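Local structure of putative sugar ABC transport system, substrate-binding protein (Bordetella parapertussis, 5IX8) at residues S86-D94 against P108-F116. The protein probably binds a carbohydrate in the periplasm and delivers it to an ABC importer. Sequence-based numbering, arbitrary orientation.
Sequences SGYDPVVAD and PVNSDKIAF
The carboxylate of Asp89 meets Ser111 and Lys113 with different oxygens, one acid serving two donors. Ser111 OG donates to the anti lone pair of Asp89 OD1 at 2.7 Å, while Lys113 NZ forms a salt bridge on the syn side of Asp89 OD2 at 2.8 Å; together they hold the carboxylate against rotation. With CG anti to the backbone N (chi1 -167°), Asp89 carries this group over to the loop. Lys113 runs extended past Ala93, its CD 3.5 Å from Ala93 CB, then bends at the last torsion (chi4 62°) to bring NZ onto the acid; the side chains of Asp89 and Lys113 cross nearly perpendicularly. Ser111 OG also accepts from Lys113 N, an ST turn within the type I turn Ser111 to Ile114. In the periplasmic-binding-protein fold this turn belongs to the link between parallel strands 101-105 and 116-119, and the Asp89 bonds tie it to helix 89-97. Next to the polar cluster, Val92 CG1 packs 3.6 Å from Lys113 O and Val92 CG2 meets Ile114 CD1. Farther along, Asn110 ND2 donates to Ser86 OG at 3.1 Å, with the hydroxyl near the Asn110 amide plane. One water links Asn110 O to Gly87 N; another accepts from Tyr88 N and gives Asn110 O only a weak bond.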
loop_
_atom_site.group_PDB
_atom_site.type_symbol
_atom_site.label_atom_id
_atom_site.label_comp_id
_atom_site.label_asym_id
_atom_site.label_seq_id
_atom_site.Cartn_x
_atom_site.Cartn_y
_atom_site.Cartn_z
ATOM N N SER A 86 -6.824 -8.982 -10.707
ATOM C CA SER A 86 -6.831 -9.827 -11.896
ATOM C C SER A 86 -7.208 -9.046 -13.149
ATOM O O SER A 86 -7.881 -8.011 -13.098
ATOM C CB SER A 86 -7.786 -11.018 -11.712
ATOM O OG SER A 86 -7.330 -11.874 -10.664
ATOM N N GLY A 87 -6.754 -9.568 -14.281
ATOM C CA GLY A 87 -7.113 -9.067 -15.592
ATOM C C GLY A 87 -6.020 -8.315 -16.341
ATOM O O GLY A 87 -6.268 -7.879 -17.471
ATOM N N TYR A 88 -4.843 -8.119 -15.746
ATOM C CA TYR A 88 -3.771 -7.345 -16.365
ATOM C C TYR A 88 -2.764 -8.204 -17.111
ATOM O O TYR A 88 -1.884 -7.651 -17.775
ATOM C CB TYR A 88 -3.022 -6.511 -15.305
ATOM C CG TYR A 88 -3.870 -5.364 -14.806
ATOM C CD1 TYR A 88 -4.898 -5.583 -13.898
ATOM C CD2 TYR A 88 -3.647 -4.063 -15.248
ATOM C CE1 TYR A 88 -5.668 -4.559 -13.433
ATOM C CE2 TYR A 88 -4.438 -3.001 -14.774
ATOM C CZ TYR A 88 -5.454 -3.272 -13.886
ATOM O OH TYR A 88 -6.240 -2.264 -13.415
ATOM N N ASP A 89 -2.844 -9.530 -17.025
ATOM C CA ASP A 89 -1.809 -10.304 -17.707
ATOM C C ASP A 89 -1.800 -10.039 -19.213
ATOM O O ASP A 89 -0.702 -9.878 -19.766
ATOM C CB ASP A 89 -1.947 -11.799 -17.387
ATOM C CG ASP A 89 -0.735 -12.606 -17.814
ATOM O OD1 ASP A 89 0.344 -12.410 -17.238
ATOM O OD2 ASP A 89 -0.871 -13.452 -18.726
ATOM N N PRO A 90 -2.935 -9.945 -19.925
ATOM C CA PRO A 90 -2.841 -9.676 -21.379
ATOM C C PRO A 90 -2.141 -8.378 -21.711
ATOM O O PRO A 90 -1.352 -8.337 -22.667
ATOM C CB PRO A 90 -4.306 -9.660 -21.844
ATOM C CG PRO A 90 -5.003 -10.525 -20.840
ATOM C CD PRO A 90 -4.325 -10.239 -19.520
ATOM N N VAL A 91 -2.405 -7.306 -20.967
ATOM C CA VAL A 91 -1.768 -6.041 -21.314
ATOM C C VAL A 91 -0.302 -6.050 -20.920
ATOM O O VAL A 91 0.537 -5.483 -21.624
ATOM C CB VAL A 91 -2.518 -4.834 -20.712
ATOM C CG1 VAL A 91 -2.437 -4.781 -19.200
ATOM C CG2 VAL A 91 -1.977 -3.555 -21.309
ATOM N N VAL A 92 0.046 -6.695 -19.805
ATOM C CA VAL A 92 1.467 -6.813 -19.455
ATOM C C VAL A 92 2.197 -7.608 -20.526
ATOM O O VAL A 92 3.307 -7.252 -20.954
ATOM C CB VAL A 92 1.632 -7.453 -18.061
ATOM C CG1 VAL A 92 3.118 -7.746 -17.748
ATOM C CG2 VAL A 92 1.051 -6.556 -16.956
ATOM N N ALA A 93 1.572 -8.687 -21.000
ATOM C CA ALA A 93 2.181 -9.501 -22.036
ATOM C C ALA A 93 2.344 -8.711 -23.329
ATOM O O ALA A 93 3.363 -8.835 -24.021
ATOM C CB ALA A 93 1.314 -10.732 -22.261
ATOM N N ASP A 94 1.350 -7.892 -23.660
ATOM C CA ASP A 94 1.406 -7.074 -24.868
ATOM C C ASP A 94 2.508 -6.025 -24.786
ATOM O O ASP A 94 3.241 -5.797 -25.762
ATOM C CB ASP A 94 0.053 -6.405 -25.071
ATOM C CG ASP A 94 0.025 -5.514 -26.293
ATOM O OD1 ASP A 94 0.508 -5.943 -27.366
ATOM O OD2 ASP A 94 -0.497 -4.395 -26.196
ATOM N N PRO A 108 0.238 -6.151 -4.832
ATOM C CA PRO A 108 0.389 -7.270 -5.777
ATOM C C PRO A 108 -0.511 -7.129 -7.005
ATOM O O PRO A 108 -1.625 -6.597 -6.933
ATOM C CB PRO A 108 -0.062 -8.490 -4.967
ATOM C CG PRO A 108 -0.087 -8.083 -3.567
ATOM C CD PRO A 108 -0.292 -6.589 -3.529
ATOM N N VAL A 109 -0.037 -7.651 -8.139
ATOM C CA VAL A 109 -0.890 -7.812 -9.310
ATOM C C VAL A 109 -0.783 -9.261 -9.793
ATOM O O VAL A 109 0.271 -9.911 -9.688
ATOM C CB VAL A 109 -0.528 -6.780 -10.415
ATOM C CG1 VAL A 109 0.889 -6.961 -10.909
ATOM C CG2 VAL A 109 -1.521 -6.800 -11.564
ATOM N N ASN A 110 -1.892 -9.774 -10.333
ATOM C CA ASN A 110 -1.988 -11.180 -10.724
ATOM C C ASN A 110 -1.474 -11.381 -12.150
ATOM O O ASN A 110 -2.229 -11.659 -13.089
ATOM C CB ASN A 110 -3.432 -11.633 -10.594
ATOM C CG ASN A 110 -3.570 -13.122 -10.593
ATOM O OD1 ASN A 110 -2.597 -13.863 -10.397
ATOM N ND2 ASN A 110 -4.785 -13.582 -10.839
ATOM N N SER A 111 -0.164 -11.256 -12.311
ATOM C CA SER A 111 0.451 -11.522 -13.610
ATOM C C SER A 111 1.870 -12.007 -13.391
ATOM O O SER A 111 2.682 -11.279 -12.816
ATOM C CB SER A 111 0.460 -10.276 -14.500
ATOM O OG SER A 111 1.251 -10.490 -15.650
ATOM N N ASP A 112 2.183 -13.216 -13.877
ATOM C CA ASP A 112 3.558 -13.701 -13.745
ATOM C C ASP A 112 4.478 -13.190 -14.840
ATOM O O ASP A 112 5.625 -13.662 -14.931
ATOM C CB ASP A 112 3.597 -15.234 -13.683
ATOM C CG ASP A 112 3.060 -15.897 -14.945
ATOM O OD1 ASP A 112 2.907 -15.249 -15.987
ATOM O OD2 ASP A 112 2.807 -17.116 -14.892
ATOM N N LYS A 113 3.998 -12.248 -15.662
ATOM C CA LYS A 113 4.814 -11.613 -16.696
ATOM C C LYS A 113 5.387 -10.259 -16.255
ATOM O O LYS A 113 6.119 -9.630 -17.015
ATOM C CB LYS A 113 3.997 -11.476 -17.981
ATOM C CG LYS A 113 3.689 -12.851 -18.596
ATOM C CD LYS A 113 2.754 -12.744 -19.776
ATOM C CE LYS A 113 2.280 -14.131 -20.278
ATOM N NZ LYS A 113 1.491 -14.912 -19.239
ATOM N N ILE A 114 5.045 -9.800 -15.049
ATOM C CA ILE A 114 5.706 -8.662 -14.418
ATOM C C ILE A 114 7.194 -8.936 -14.313
ATOM O O ILE A 114 7.615 -10.060 -13.999
ATOM C CB ILE A 114 5.076 -8.434 -13.029
ATOM C CG1 ILE A 114 3.609 -8.000 -13.149
ATOM C CG2 ILE A 114 5.908 -7.470 -12.157
ATOM C CD1 ILE A 114 3.403 -6.538 -13.654
ATOM N N ALA A 115 8.008 -7.913 -14.608
ATOM C CA ALA A 115 9.464 -8.088 -14.549
ATOM C C ALA A 115 9.947 -8.207 -13.108
ATOM O O ALA A 115 10.658 -9.164 -12.757
ATOM C CB ALA A 115 10.169 -6.935 -15.270
ATOM N N PHE A 116 9.545 -7.255 -12.255
ATOM C CA PHE A 116 9.801 -7.335 -10.819
ATOM C C PHE A 116 8.872 -6.348 -10.136
ATOM O O PHE A 116 8.205 -5.537 -10.782
ATOM C CB PHE A 116 11.273 -7.039 -10.442
ATOM C CG PHE A 116 11.713 -5.631 -10.759
ATOM C CD1 PHE A 116 12.223 -5.316 -12.015
ATOM C CD2 PHE A 116 11.565 -4.614 -9.825
ATOM C CE1 PHE A 116 12.614 -3.997 -12.314
ATOM C CE2 PHE A 116 11.988 -3.323 -10.103
ATOM C CZ PHE A 116 12.489 -3.003 -11.350
HETATM O O HOH W 1 -5.093 -12.221 -13.838
HETATM O O HOH W 2 -3.677 -9.151 -13.310
#